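Local coordinates for polysaccharide Lyase Family 6 (Bacteroides cellulosilyticus, PDB 6QPS), which cleaves the mannuronic acid-rich parts of alginate as a calcium-binding lyase of polysaccharide lyase family 6, at residues I296-T301 / Y322-A327; D304-D309 / D431-E436; E365-N370 / I387-E392; F397-N402 / Y417-E422. All blocks are in the same frame, centred on the assembly; numbering follows the deposited sequence.

In the fold
All four contacts involve the later part of a parallel beta-helix, the fold of this lyase family, and lie away from the calcium site. Contacts 1 and 2 start on consecutive parts of the chain, the loop 296-301 and strand 301-308, but their centres are 31 Å apart. Contact 1 joins two loops, whereas contact 2 brings helix 433-445 back against the coils. Contacts 3 and 4 follow contact 1 in series, both nested inside the long loop that contact 2 closes. Their centres are 14 Å apart and they touch, with Tyr417 packing on Ile387 and Ala390; contact 4 sets helix 418-422 on strand 397-405. Contact 3 also meets contact 1, where Lys366 packs against Tyr322 and Glu323.

Contact 1. Residues I296-T301 / Y322-A327; sequences INQGHT and YERPTA
The guanidinium of Arg324 meets Gln298 edge-on: the amide carbon and oxygen lie near its plane, while the amide itself stands almost perpendicular, the two planes 83° apart. Arg324 NH1 donates to Gln298 OE1 at 2.9 Å with an N-H...O angle of 147°, and because NH1 sits above the amide plane, the bond uses no lone-pair direction. The aliphatic chain of the arginine, extended after CG is set anti to the backbone N (chi1 167°), passes across the amide, with Arg324 CD 3.5 Å from Gln298 CD and Arg324 CB 3.6 Å from Gln298 NE2. The two residues sit on loops that leave strands 291-295 and 313-318, paired parallel neighbours in the beta-helix. Tyr274, from another loop, also bonds to Arg324 NH1. Within 296-301, the His300 ring has Gln298 O 3.5 Å above one face, offset toward the rim. At its edge His300 NE2 donates to Ile296 O at 2.9 Å, and ND1 is hydrogen-bonded to the backbone N of Asn275, so both ring nitrogens fix its rotation.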
loop_
_atom_site.group_PDB
_atom_site.type_symbol
_atom_site.label_atom_id
_atom_site.label_comp_id
_atom_site.label_asym_id
_atom_site.label_seq_id
_atom_site.Cartn_x
_atom_site.Cartn_y
_atom_site.Cartn_z
ATOM N N ILE A 296 13.607 -6.365 -4.953
ATOM C CA ILE A 296 13.751 -7.277 -6.086
ATOM C C ILE A 296 13.612 -6.354 -7.309
ATOM O O ILE A 296 13.120 -5.227 -7.199
ATOM C CB ILE A 296 12.643 -8.370 -6.045
ATOM C CG1 ILE A 296 12.703 -9.124 -4.708
ATOM C CG2 ILE A 296 12.703 -9.364 -7.211
ATOM C CD1 ILE A 296 11.370 -9.684 -4.288
ATOM N N ASN A 297 14.099 -6.799 -8.480
ATOM C CA ASN A 297 13.962 -6.036 -9.732
ATOM C C ASN A 297 14.840 -4.781 -9.790
ATOM O O ASN A 297 15.710 -4.583 -8.942
ATOM C CB ASN A 297 12.496 -5.685 -10.017
ATOM C CG ASN A 297 11.544 -6.805 -9.661
ATOM O OD1 ASN A 297 11.428 -7.759 -10.385
ATOM N ND2 ASN A 297 10.887 -6.700 -8.512
ATOM N N GLN A 298 14.680 -3.959 -10.829
ATOM C CA GLN A 298 15.699 -2.959 -11.114
ATOM C C GLN A 298 15.196 -1.526 -11.081
ATOM O O GLN A 298 14.007 -1.244 -11.218
ATOM C CB GLN A 298 16.412 -3.246 -12.444
ATOM C CG GLN A 298 15.558 -3.217 -13.673
ATOM C CD GLN A 298 16.361 -3.471 -14.971
ATOM O OE1 GLN A 298 16.495 -2.583 -15.784
ATOM N NE2 GLN A 298 16.857 -4.681 -15.152
ATOM N N GLY A 299 16.158 -0.617 -10.953
ATOM C CA GLY A 299 15.935 0.766 -11.293
ATOM C C GLY A 299 15.359 1.653 -10.220
ATOM O O GLY A 299 15.143 2.844 -10.488
ATOM N N HIS A 300 15.117 1.140 -9.027
ATOM C CA HIS A 300 14.434 1.883 -7.969
ATOM C C HIS A 300 15.346 2.925 -7.333
ATOM O O HIS A 300 16.577 2.789 -7.308
ATOM C CB HIS A 300 13.941 0.940 -6.858
ATOM C CG HIS A 300 13.360 -0.348 -7.366
ATOM N ND1 HIS A 300 12.210 -0.417 -8.136
ATOM C CD2 HIS A 300 13.799 -1.617 -7.216
ATOM C CE1 HIS A 300 11.974 -1.690 -8.421
ATOM N NE2 HIS A 300 12.916 -2.432 -7.865
ATOM N N THR A 301 14.720 3.974 -6.799
ATOM C CA THR A 301 15.399 4.999 -6.006
ATOM C C THR A 301 14.764 5.024 -4.617
ATOM O O THR A 301 13.548 5.201 -4.497
ATOM C CB THR A 301 15.327 6.359 -6.705
ATOM O OG1 THR A 301 15.907 6.252 -8.020
ATOM C CG2 THR A 301 16.110 7.403 -5.917
ATOM N N TYR A 322 15.935 -14.809 -12.771
ATOM C CA TYR A 322 15.998 -14.457 -14.184
ATOM C C TYR A 322 16.417 -13.006 -14.351
ATOM O O TYR A 322 16.323 -12.191 -13.435
ATOM C CB TYR A 322 14.640 -14.660 -14.895
ATOM C CG TYR A 322 14.139 -16.071 -14.804
ATOM C CD1 TYR A 322 14.744 -17.078 -15.528
ATOM C CD2 TYR A 322 13.072 -16.409 -13.972
ATOM C CE1 TYR A 322 14.310 -18.376 -15.436
ATOM C CE2 TYR A 322 12.626 -17.709 -13.876
ATOM C CZ TYR A 322 13.253 -18.685 -14.604
ATOM O OH TYR A 322 12.821 -19.996 -14.523
ATOM N N GLU A 323 16.885 -12.694 -15.561
ATOM C CA GLU A 323 17.059 -11.302 -15.929
ATOM C C GLU A 323 15.696 -10.666 -16.212
ATOM O O GLU A 323 14.710 -11.351 -16.462
ATOM C CB GLU A 323 17.920 -11.177 -17.191
ATOM C CG GLU A 323 19.228 -11.971 -17.193
ATOM C CD GLU A 323 20.305 -11.371 -16.293
ATOM O OE1 GLU A 323 20.079 -10.334 -15.640
ATOM O OE2 GLU A 323 21.400 -11.963 -16.250
ATOM N N ARG A 324 15.658 -9.339 -16.207
ATOM C CA ARG A 324 14.474 -8.641 -16.691
ATOM C C ARG A 324 14.156 -9.113 -18.110
ATOM O O ARG A 324 15.054 -9.140 -18.961
ATOM C CB ARG A 324 14.745 -7.144 -16.703
ATOM C CG ARG A 324 13.744 -6.315 -17.456
ATOM C CD ARG A 324 13.999 -4.810 -17.209
ATOM N NE ARG A 324 13.178 -3.982 -18.071
ATOM C CZ ARG A 324 13.350 -2.676 -18.238
ATOM N NH1 ARG A 324 14.336 -2.069 -17.594
ATOM N NH2 ARG A 324 12.543 -2.007 -19.054
ATOM N N PRO A 325 12.905 -9.462 -18.412
ATOM C CA PRO A 325 12.584 -9.985 -19.746
ATOM C C PRO A 325 12.660 -8.910 -20.815
ATOM O O PRO A 325 12.506 -7.712 -20.544
ATOM C CB PRO A 325 11.144 -10.495 -19.596
ATOM C CG PRO A 325 10.569 -9.625 -18.469
ATOM C CD PRO A 325 11.741 -9.457 -17.506
ATOM N N THR A 326 12.932 -9.363 -22.033
ATOM C CA THR A 326 12.822 -8.555 -23.238
ATOM C C THR A 326 11.628 -9.051 -24.049
ATOM O O THR A 326 10.924 -9.992 -23.659
ATOM C CB THR A 326 14.106 -8.636 -24.065
ATOM O OG1 THR A 326 14.268 -9.972 -24.556
ATOM C CG2 THR A 326 15.311 -8.236 -23.227
ATOM N N ALA A 327 11.406 -8.413 -25.204
ATOM C CA ALA A 327 10.318 -8.841 -26.078
ATOM C C ALA A 327 10.539 -10.261 -26.577
ATOM O O ALA A 327 9.574 -10.970 -26.885
ATOM C CB ALA A 327 10.179 -7.874 -27.256
#

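Contact 2. Residues D304-D309 / D431-E436; sequences DNYIKD and DGLNQE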
loop_
_atom_site.group_PDB
_atom_site.type_symbol
_atom_site.label_atom_id
_atom_site.label_comp_id
_atom_site.label_asym_id
_atom_site.label_seq_id
_atom_site.Cartn_x
_atom_site.Cartn_y
_atom_site.Cartn_z
ATOM N N ASP A 304 15.633 8.663 1.979
ATOM C CA ASP A 304 15.069 9.361 3.144
ATOM C C ASP A 304 14.064 8.530 3.941
ATOM O O ASP A 304 13.238 9.099 4.651
ATOM C CB ASP A 304 14.487 10.731 2.723
ATOM C CG ASP A 304 14.219 11.672 3.897
ATOM O OD1 ASP A 304 15.096 11.756 4.781
ATOM O OD2 ASP A 304 13.153 12.323 3.888
ATOM N N ASN A 305 14.114 7.202 3.855
ATOM C CA ASN A 305 13.232 6.355 4.643
ATOM C C ASN A 305 13.843 6.094 6.009
ATOM O O ASN A 305 15.060 6.033 6.160
ATOM C CB ASN A 305 12.958 5.046 3.905
ATOM C CG ASN A 305 12.351 5.288 2.523
ATOM O OD1 ASN A 305 11.158 5.514 2.391
ATOM N ND2 ASN A 305 13.198 5.260 1.483
ATOM N N TYR A 306 12.974 5.962 7.015
ATOM C CA TYR A 306 13.377 5.810 8.417
ATOM C C TYR A 306 12.708 4.545 8.943
ATOM O O TYR A 306 11.477 4.493 9.043
ATOM C CB TYR A 306 12.933 7.050 9.203
ATOM C CG TYR A 306 13.519 7.205 10.599
ATOM C CD1 TYR A 306 13.083 6.414 11.655
ATOM C CD2 TYR A 306 14.498 8.168 10.871
ATOM C CE1 TYR A 306 13.594 6.569 12.936
ATOM C CE2 TYR A 306 15.002 8.334 12.146
ATOM C CZ TYR A 306 14.553 7.527 13.172
ATOM O OH TYR A 306 15.084 7.705 14.441
ATOM N N ILE A 307 13.519 3.525 9.247
ATOM C CA ILE A 307 13.041 2.187 9.622
ATOM C C ILE A 307 13.522 1.899 11.036
ATOM O O ILE A 307 14.736 1.885 11.281
ATOM C CB ILE A 307 13.564 1.121 8.648
ATOM C CG1 ILE A 307 13.013 1.420 7.262
ATOM C CG2 ILE A 307 13.149 -0.245 9.077
ATOM C CD1 ILE A 307 13.789 0.867 6.098
ATOM N N LYS A 308 12.582 1.713 11.964
ATOM C CA LYS A 308 12.881 1.545 13.384
ATOM C C LYS A 308 12.257 0.286 13.982
ATOM O O LYS A 308 11.049 0.065 13.878
ATOM C CB LYS A 308 12.383 2.783 14.173
ATOM C CG LYS A 308 12.666 2.755 15.668
ATOM C CD LYS A 308 12.010 3.909 16.432
ATOM C CE LYS A 308 12.531 3.988 17.854
ATOM N NZ LYS A 308 11.730 4.947 18.677
ATOM N N ASP A 309 13.079 -0.470 14.725
ATOM C CA ASP A 309 12.619 -1.567 15.574
ATOM C C ASP A 309 11.740 -2.562 14.815
ATOM O O ASP A 309 10.712 -3.009 15.330
ATOM C CB ASP A 309 11.848 -1.053 16.797
ATOM C CG ASP A 309 12.695 -0.242 17.762
ATOM O OD1 ASP A 309 13.950 -0.371 17.775
ATOM O OD2 ASP A 309 12.083 0.530 18.545
ATOM N N ASP A 431 21.847 12.449 18.360
ATOM C CA ASP A 431 20.939 12.849 19.429
ATOM C C ASP A 431 19.614 13.433 18.941
ATOM O O ASP A 431 18.761 13.764 19.770
ATOM C CB ASP A 431 21.626 13.863 20.357
ATOM C CG ASP A 431 22.399 14.920 19.591
ATOM O OD1 ASP A 431 23.273 15.584 20.195
ATOM O OD2 ASP A 431 22.140 15.073 18.375
ATOM N N GLY A 432 19.414 13.571 17.636
ATOM C CA GLY A 432 18.178 14.137 17.126
ATOM C C GLY A 432 17.126 13.150 16.654
ATOM O O GLY A 432 16.150 13.571 16.024
ATOM N N LEU A 433 17.265 11.862 16.966
ATOM C CA LEU A 433 16.414 10.847 16.343
ATOM C C LEU A 433 14.984 10.899 16.871
ATOM O O LEU A 433 14.031 10.721 16.112
ATOM C CB LEU A 433 17.031 9.472 16.588
ATOM C CG LEU A 433 18.422 9.242 16.005
ATOM C CD1 LEU A 433 18.954 7.877 16.426
ATOM C CD2 LEU A 433 18.386 9.327 14.500
ATOM N N ASN A 434 14.800 11.097 18.169
ATOM C CA ASN A 434 13.452 11.216 18.709
ATOM C C ASN A 434 12.682 12.368 18.059
ATOM O O ASN A 434 11.500 12.216 17.720
ATOM C CB ASN A 434 13.530 11.437 20.216
ATOM C CG ASN A 434 13.858 10.175 20.977
ATOM O OD1 ASN A 434 14.541 10.222 22.007
ATOM N ND2 ASN A 434 13.369 9.043 20.495
ATOM N N GLN A 435 13.341 13.512 17.849
ATOM C CA GLN A 435 12.687 14.650 17.198
ATOM C C GLN A 435 12.369 14.356 15.729
ATOM O O GLN A 435 11.316 14.767 15.213
ATOM C CB GLN A 435 13.586 15.882 17.321
ATOM C CG GLN A 435 13.067 17.120 16.615
ATOM C CD GLN A 435 11.753 17.620 17.195
ATOM O OE1 GLN A 435 11.456 17.412 18.373
ATOM N NE2 GLN A 435 10.958 18.287 16.365
ATOM N N GLU A 436 13.285 13.689 15.026
ATOM C CA GLU A 436 13.020 13.298 13.647
ATOM C C GLU A 436 11.790 12.401 13.570
ATOM O O GLU A 436 10.915 12.604 12.716
ATOM C CB GLU A 436 14.248 12.586 13.080
ATOM C CG GLU A 436 14.103 12.081 11.654
ATOM C CD GLU A 436 13.985 13.191 10.621
ATOM O OE1 GLU A 436 14.497 14.308 10.866
ATOM O OE2 GLU A 436 13.375 12.963 9.553
HETATM O O HOH W 1 15.163 13.531 6.879
#
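Tyr306 reaches from its strand to the first turn of a helix, crossing Leu433 at about a right angle and sliding past Glu436 in the opposite direction. Its CG is anti to the backbone N (chi1 -167°), and Tyr306 OH ends 3.4 Å from Leu433 CB. Leu433 CD2 lies at the ring edge, 4.2 Å from Tyr306 CE2. Glu436 CG approaches Tyr306 CE2 obliquely at 3.9 Å, and the carboxylate is turned only 26° from the ring plane. The hydroxyl hydrogen-bonds Glu437, one residue further along the helix. A water donates to Asp304 OD1 at 2.7 Å and, over a longer 3.3 Å, to Glu436 OE2, bridging two carboxylates; Arg440 pairs with Glu436 as well. A leucine at Tyr306 would probably leave Glu437 without its hydroxyl partner and open a gap beside Leu433 and Glu436. Strand 301-308 of the parallel beta-helix runs between strands 276-283 and 345-353, and the start of the C-terminal helix 433-445 packs against its outward side chains, held further by the Lys308-Glu437 salt bridge.

Contact 3. Residues E365-N370 / I387-E392; sequences EKMPRN and IVRADE
Met367 passes obliquely across Glu392 and ends on Arg389. Met367 CB and CG pass the backbone oxygen of Glu392, CG lying 3.8 Å from Glu392 O. With CG anti to the carbonyl carbon (chi1 -57°), the bend at chi2 (-62°) brings Met367 SD to 4.1 Å from both Glu392 CB and Arg389 NE. A further bend at chi3 carries Met367 CE over the centre of one guanidinium face, 3.6 Å from Arg389 CZ. Carboxylates take its edges. Glu365, its carboxylate turned 51° from the guanidinium, is gripped end-on, Arg389 NH2 to Glu365 OE1 and Arg389 NH1 to Glu365 OE2, both 3.0 Å. Glu392 is gripped side-on by NE (to OE2) and NH2 (to OE1). Each OE1 is met on its syn side, each OE2 from above the carboxylate plane. A leucine in place of Arg389 would probably leave both carboxylates without their counter-charge and free to turn. A water joins Pro368 O to Glu392 O. The network ties the loop between beta-helix strands 357-361 and 371-379 to helix 390-393, between strands 385-387 and 397-405.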
loop_
_atom_site.group_PDB
_atom_site.type_symbol
_atom_site.label_atom_id
_atom_site.label_comp_id
_atom_site.label_asym_id
_atom_site.label_seq_id
_atom_site.Cartn_x
_atom_site.Cartn_y
_atom_site.Cartn_z
ATOM N N GLU A 365 20.702 -17.415 -9.215
ATOM C CA GLU A 365 22.085 -17.153 -9.584
ATOM C C GLU A 365 22.327 -15.743 -10.114
ATOM O O GLU A 365 23.457 -15.436 -10.502
ATOM C CB GLU A 365 22.533 -18.164 -10.638
ATOM C CG GLU A 365 22.631 -19.576 -10.096
ATOM C CD GLU A 365 23.716 -19.711 -9.029
ATOM O OE1 GLU A 365 24.828 -19.157 -9.219
ATOM O OE2 GLU A 365 23.455 -20.346 -7.989
ATOM N N LYS A 366 21.323 -14.865 -10.123
ATOM C CA LYS A 366 21.509 -13.504 -10.632
ATOM C C LYS A 366 21.807 -12.610 -9.438
ATOM O O LYS A 366 20.895 -12.171 -8.735
ATOM C CB LYS A 366 20.290 -13.026 -11.421
ATOM C CG LYS A 366 19.776 -14.045 -12.471
ATOM C CD LYS A 366 20.826 -14.488 -13.471
ATOM C CE LYS A 366 20.217 -15.477 -14.472
ATOM N NZ LYS A 366 21.159 -15.801 -15.576
ATOM N N MET A 367 23.098 -12.371 -9.180
ATOM C CA MET A 367 23.498 -11.548 -8.046
ATOM C C MET A 367 23.111 -10.079 -8.249
ATOM O O MET A 367 23.025 -9.595 -9.385
ATOM C CB MET A 367 25.020 -11.621 -7.873
ATOM C CG MET A 367 25.592 -13.022 -7.695
ATOM S SD MET A 367 24.998 -13.865 -6.213
ATOM C CE MET A 367 23.948 -15.109 -6.960
ATOM N N PRO A 368 22.896 -9.333 -7.168
ATOM C CA PRO A 368 22.657 -7.891 -7.323
ATOM C C PRO A 368 23.856 -7.201 -7.961
ATOM O O PRO A 368 25.008 -7.532 -7.683
ATOM C CB PRO A 368 22.431 -7.387 -5.892
ATOM C CG PRO A 368 22.191 -8.618 -5.061
ATOM C CD PRO A 368 22.851 -9.762 -5.762
ATOM N N ARG A 369 23.567 -6.215 -8.808
ATOM C CA ARG A 369 24.578 -5.471 -9.547
ATOM C C ARG A 369 24.246 -3.990 -9.473
ATOM O O ARG A 369 23.082 -3.611 -9.576
ATOM C CB ARG A 369 24.604 -5.890 -11.041
ATOM C CG ARG A 369 24.984 -7.334 -11.287
ATOM C CD ARG A 369 25.356 -7.547 -12.742
ATOM N NE ARG A 369 24.272 -7.218 -13.668
ATOM C CZ ARG A 369 24.122 -7.792 -14.860
ATOM N NH1 ARG A 369 24.983 -8.719 -15.257
ATOM N NH2 ARG A 369 23.122 -7.443 -15.658
ATOM N N ASN A 370 25.265 -3.151 -9.326
ATOM C CA ASN A 370 25.069 -1.698 -9.364
ATOM C C ASN A 370 24.019 -1.234 -8.363
ATOM O O ASN A 370 23.105 -0.449 -8.671
ATOM C CB ASN A 370 24.763 -1.237 -10.781
ATOM C CG ASN A 370 25.955 -1.349 -11.647
ATOM O OD1 ASN A 370 27.009 -0.802 -11.296
ATOM N ND2 ASN A 370 25.852 -2.095 -12.735
ATOM N N ILE A 387 25.259 -10.886 5.186
ATOM C CA ILE A 387 25.724 -10.875 3.805
ATOM C C ILE A 387 25.866 -12.316 3.344
ATOM O O ILE A 387 26.554 -13.115 3.991
ATOM C CB ILE A 387 27.061 -10.128 3.653
ATOM C CG1 ILE A 387 26.897 -8.664 4.055
ATOM C CG2 ILE A 387 27.570 -10.245 2.224
ATOM C CD1 ILE A 387 28.204 -8.008 4.459
ATOM N N VAL A 388 25.220 -12.640 2.229
ATOM C CA VAL A 388 25.208 -13.984 1.656
ATOM C C VAL A 388 26.026 -13.987 0.373
ATOM O O VAL A 388 25.990 -13.019 -0.387
ATOM C CB VAL A 388 23.753 -14.409 1.373
ATOM C CG1 VAL A 388 23.711 -15.762 0.723
ATOM C CG2 VAL A 388 22.932 -14.364 2.652
ATOM N N ARG A 389 26.746 -15.081 0.119
ATOM C CA ARG A 389 27.580 -15.206 -1.072
ATOM C C ARG A 389 28.437 -13.963 -1.274
ATOM O O ARG A 389 28.462 -13.361 -2.347
ATOM C CB ARG A 389 26.727 -15.508 -2.308
ATOM C CG ARG A 389 26.124 -16.906 -2.268
ATOM C CD ARG A 389 25.235 -17.170 -3.471
ATOM N NE ARG A 389 26.021 -17.473 -4.668
ATOM C CZ ARG A 389 25.548 -18.129 -5.728
ATOM N NH1 ARG A 389 24.286 -18.535 -5.741
ATOM N NH2 ARG A 389 26.335 -18.380 -6.772
ATOM N N ALA A 390 29.160 -13.589 -0.217
ATOM C CA ALA A 390 29.821 -12.294 -0.174
ATOM C C ALA A 390 30.733 -12.035 -1.369
ATOM O O ALA A 390 30.710 -10.940 -1.940
ATOM C CB ALA A 390 30.604 -12.161 1.137
ATOM N N ASP A 391 31.600 -12.984 -1.721
ATOM C CA ASP A 391 32.552 -12.674 -2.787
ATOM C C ASP A 391 31.897 -12.542 -4.157
ATOM O O ASP A 391 32.546 -12.051 -5.087
ATOM C CB ASP A 391 33.710 -13.669 -2.815
ATOM C CG ASP A 391 34.316 -13.892 -1.433
ATOM O OD1 ASP A 391 34.471 -12.912 -0.661
ATOM O OD2 ASP A 391 34.645 -15.053 -1.121
ATOM N N GLU A 392 30.648 -12.974 -4.309
ATOM C CA GLU A 392 29.885 -12.736 -5.535
ATOM C C GLU A 392 28.907 -11.568 -5.421
ATOM O O GLU A 392 28.571 -10.944 -6.434
ATOM C CB GLU A 392 29.096 -13.998 -5.905
ATOM C CG GLU A 392 29.960 -15.211 -6.127
ATOM C CD GLU A 392 29.167 -16.506 -6.080
ATOM O OE1 GLU A 392 28.904 -17.092 -7.145
ATOM O OE2 GLU A 392 28.800 -16.914 -4.960
HETATM O O HOH W 2 27.487 -8.878 -8.130
#

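Contact 4. Residues F397-N402 / Y417-E422; sequences FLFLDN and YEQVRE. With ACT (acetate ion), chain E.
Val420 sets its CG2 over one face of the Phe399 ring, 4.1 Å from Phe399 CE2, while Gln419 comes to the ring edge, its NE2 4.0 Å from Phe399 CD2 and its amide plane turned 68° from the ring. The glutamine reaches this edge because its CG is anti to the backbone N (chi1 -168°) and the rest of the chain is extended. There Gln419 NE2 lies 2.9 Å from Phe397 O; its hydrogen bond to Leu394 O, together with a water, places the amide. That water accepts from Phe399 N at 3.0 Å and from Gln419 NE2 at 3.1 Å; a second accepts from Asp401 N and donates to Glu422 O. At the start of the helix, just after Tyr417 in the N-cap position, Glu418 N donates almost straight to OXT of an acetate ion, at 2.9 Å; the ion's other oxygen lies at the edge of the Tyr417 ring. The acetate, probably from the crystallisation liquor, occupies a helix N-terminus, where an anion is likely to be stabilised. The axes of helix 418-422 and strand 397-400 come within 7.9 Å, their directions 35° apart. The helix lies between parallel strands 397-405 and 424-426 of the beta-helix, which pair with each other, and Val420 also packs on Leu385 and Ile387 of strand 385-387.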
loop_
_atom_site.group_PDB
_atom_site.type_symbol
_atom_site.label_atom_id
_atom_site.label_comp_id
_atom_site.label_asym_id
_atom_site.label_seq_id
_atom_site.Cartn_x
_atom_site.Cartn_y
_atom_site.Cartn_z
ATOM N N PHE A 397 27.940 -4.028 -5.053
ATOM C CA PHE A 397 27.570 -2.934 -4.169
ATOM C C PHE A 397 28.684 -1.894 -4.111
ATOM O O PHE A 397 29.870 -2.227 -4.112
ATOM C CB PHE A 397 27.333 -3.453 -2.720
ATOM C CG PHE A 397 25.993 -4.084 -2.497
ATOM C CD1 PHE A 397 25.729 -5.373 -2.920
ATOM C CD2 PHE A 397 24.995 -3.399 -1.839
ATOM C CE1 PHE A 397 24.485 -5.946 -2.727
ATOM C CE2 PHE A 397 23.746 -3.966 -1.652
ATOM C CZ PHE A 397 23.485 -5.220 -2.086
ATOM N N LEU A 398 28.301 -0.638 -4.039
ATOM C CA LEU A 398 29.196 0.451 -3.663
ATOM C C LEU A 398 28.704 0.941 -2.306
ATOM O O LEU A 398 27.591 1.469 -2.212
ATOM C CB LEU A 398 29.154 1.565 -4.709
ATOM C CG LEU A 398 29.833 2.896 -4.339
ATOM C CD1 LEU A 398 31.315 2.682 -4.047
ATOM C CD2 LEU A 398 29.656 3.932 -5.447
ATOM N N PHE A 399 29.496 0.717 -1.257
ATOM C CA PHE A 399 29.188 1.210 0.085
ATOM C C PHE A 399 29.985 2.491 0.279
ATOM O O PHE A 399 31.222 2.456 0.252
ATOM C CB PHE A 399 29.587 0.206 1.166
ATOM C CG PHE A 399 28.903 -1.120 1.079
ATOM C CD1 PHE A 399 27.672 -1.332 1.684
ATOM C CD2 PHE A 399 29.503 -2.165 0.426
ATOM C CE1 PHE A 399 27.043 -2.574 1.611
ATOM C CE2 PHE A 399 28.893 -3.418 0.374
ATOM C CZ PHE A 399 27.655 -3.605 0.948
ATOM N N LEU A 400 29.296 3.613 0.489
ATOM C CA LEU A 400 29.950 4.914 0.520
ATOM C C LEU A 400 29.400 5.813 1.622
ATOM O O LEU A 400 28.214 6.142 1.633
ATOM C CB LEU A 400 29.783 5.584 -0.835
ATOM C CG LEU A 400 30.481 6.909 -0.997
ATOM C CD1 LEU A 400 31.984 6.770 -0.833
ATOM C CD2 LEU A 400 30.148 7.484 -2.360
ATOM N N ASP A 401 30.276 6.227 2.534
ATOM C CA ASP A 401 29.973 7.272 3.509
ATOM C C ASP A 401 28.699 6.985 4.311
ATOM O O ASP A 401 27.904 7.885 4.597
ATOM C CB ASP A 401 29.916 8.637 2.823
ATOM C CG ASP A 401 31.267 9.081 2.281
ATOM O OD1 ASP A 401 32.308 8.721 2.890
ATOM O OD2 ASP A 401 31.289 9.819 1.260
ATOM N N ASN A 402 28.554 5.747 4.762
ATOM C CA ASN A 402 27.530 5.400 5.740
ATOM C C ASN A 402 28.068 5.575 7.162
ATOM O O ASN A 402 29.276 5.662 7.390
ATOM C CB ASN A 402 27.074 3.957 5.509
ATOM C CG ASN A 402 26.620 3.713 4.080
ATOM O OD1 ASN A 402 25.521 4.106 3.693
ATOM N ND2 ASN A 402 27.473 3.069 3.278
ATOM N N TYR A 417 34.382 -8.272 6.100
ATOM C CA TYR A 417 34.582 -7.806 4.730
ATOM C C TYR A 417 35.130 -6.390 4.747
ATOM O O TYR A 417 34.445 -5.457 5.186
ATOM C CB TYR A 417 33.273 -7.900 3.946
ATOM C CG TYR A 417 32.685 -9.273 4.072
ATOM C CD1 TYR A 417 33.336 -10.367 3.521
ATOM C CD2 TYR A 417 31.516 -9.493 4.784
ATOM C CE1 TYR A 417 32.840 -11.644 3.664
ATOM C CE2 TYR A 417 31.002 -10.789 4.926
ATOM C CZ TYR A 417 31.668 -11.844 4.366
ATOM O OH TYR A 417 31.186 -13.131 4.488
ATOM N N GLU A 418 36.355 -6.239 4.243
ATOM C CA GLU A 418 36.985 -4.922 4.193
ATOM C C GLU A 418 36.149 -3.921 3.407
ATOM O O GLU A 418 36.090 -2.739 3.763
ATOM C CB GLU A 418 38.383 -5.035 3.579
ATOM C CG GLU A 418 39.101 -3.704 3.434
ATOM C CD GLU A 418 40.521 -3.865 2.921
ATOM O OE1 GLU A 418 40.740 -4.716 2.033
ATOM O OE2 GLU A 418 41.415 -3.144 3.413
ATOM N N GLN A 419 35.523 -4.362 2.316
ATOM C CA GLN A 419 34.724 -3.446 1.510
ATOM C C GLN A 419 33.598 -2.841 2.340
ATOM O O GLN A 419 33.285 -1.650 2.211
ATOM C CB GLN A 419 34.190 -4.196 0.286
ATOM C CG GLN A 419 33.599 -3.290 -0.755
ATOM C CD GLN A 419 32.927 -4.042 -1.884
ATOM O OE1 GLN A 419 33.305 -5.170 -2.222
ATOM N NE2 GLN A 419 31.922 -3.404 -2.492
ATOM N N VAL A 420 33.009 -3.634 3.238
ATOM C CA VAL A 420 31.977 -3.125 4.135
ATOM C C VAL A 420 32.579 -2.203 5.185
ATOM O O VAL A 420 32.067 -1.103 5.441
ATOM C CB VAL A 420 31.195 -4.286 4.776
ATOM C CG1 VAL A 420 30.161 -3.755 5.757
ATOM C CG2 VAL A 420 30.544 -5.141 3.698
ATOM N N ARG A 421 33.652 -2.645 5.843
ATOM C CA ARG A 421 34.289 -1.801 6.849
ATOM C C ARG A 421 34.663 -0.437 6.279
ATOM O O ARG A 421 34.494 0.585 6.951
ATOM C CB ARG A 421 35.521 -2.501 7.417
ATOM C CG ARG A 421 35.212 -3.785 8.198
ATOM C CD ARG A 421 36.390 -4.319 9.015
ATOM N NE ARG A 421 37.626 -4.447 8.241
ATOM C CZ ARG A 421 38.017 -5.535 7.585
ATOM N NH1 ARG A 421 37.282 -6.644 7.604
ATOM N NH2 ARG A 421 39.173 -5.522 6.928
ATOM N N GLU A 422 35.163 -0.398 5.041
ATOM C CA GLU A 422 35.586 0.861 4.439
ATOM C C GLU A 422 34.410 1.753 4.039
ATOM O O GLU A 422 34.608 2.959 3.833
ATOM C CB GLU A 422 36.452 0.582 3.206
ATOM C CG GLU A 422 37.716 -0.218 3.490
ATOM C CD GLU A 422 38.826 0.616 4.093
ATOM O OE1 GLU A 422 38.534 1.699 4.649
ATOM O OE2 GLU A 422 39.999 0.183 4.014
HETATM C C ACT E . 37.297 -9.435 2.682
HETATM O O ACT E . 36.288 -9.322 1.937
HETATM O OXT ACT E . 37.925 -8.549 3.335
HETATM C CH3 ACT E . 37.844 -10.874 2.762
HETATM O O HOH W 3 32.193 -0.395 -1.839
HETATM O O HOH W 4 33.068 5.347 2.542
#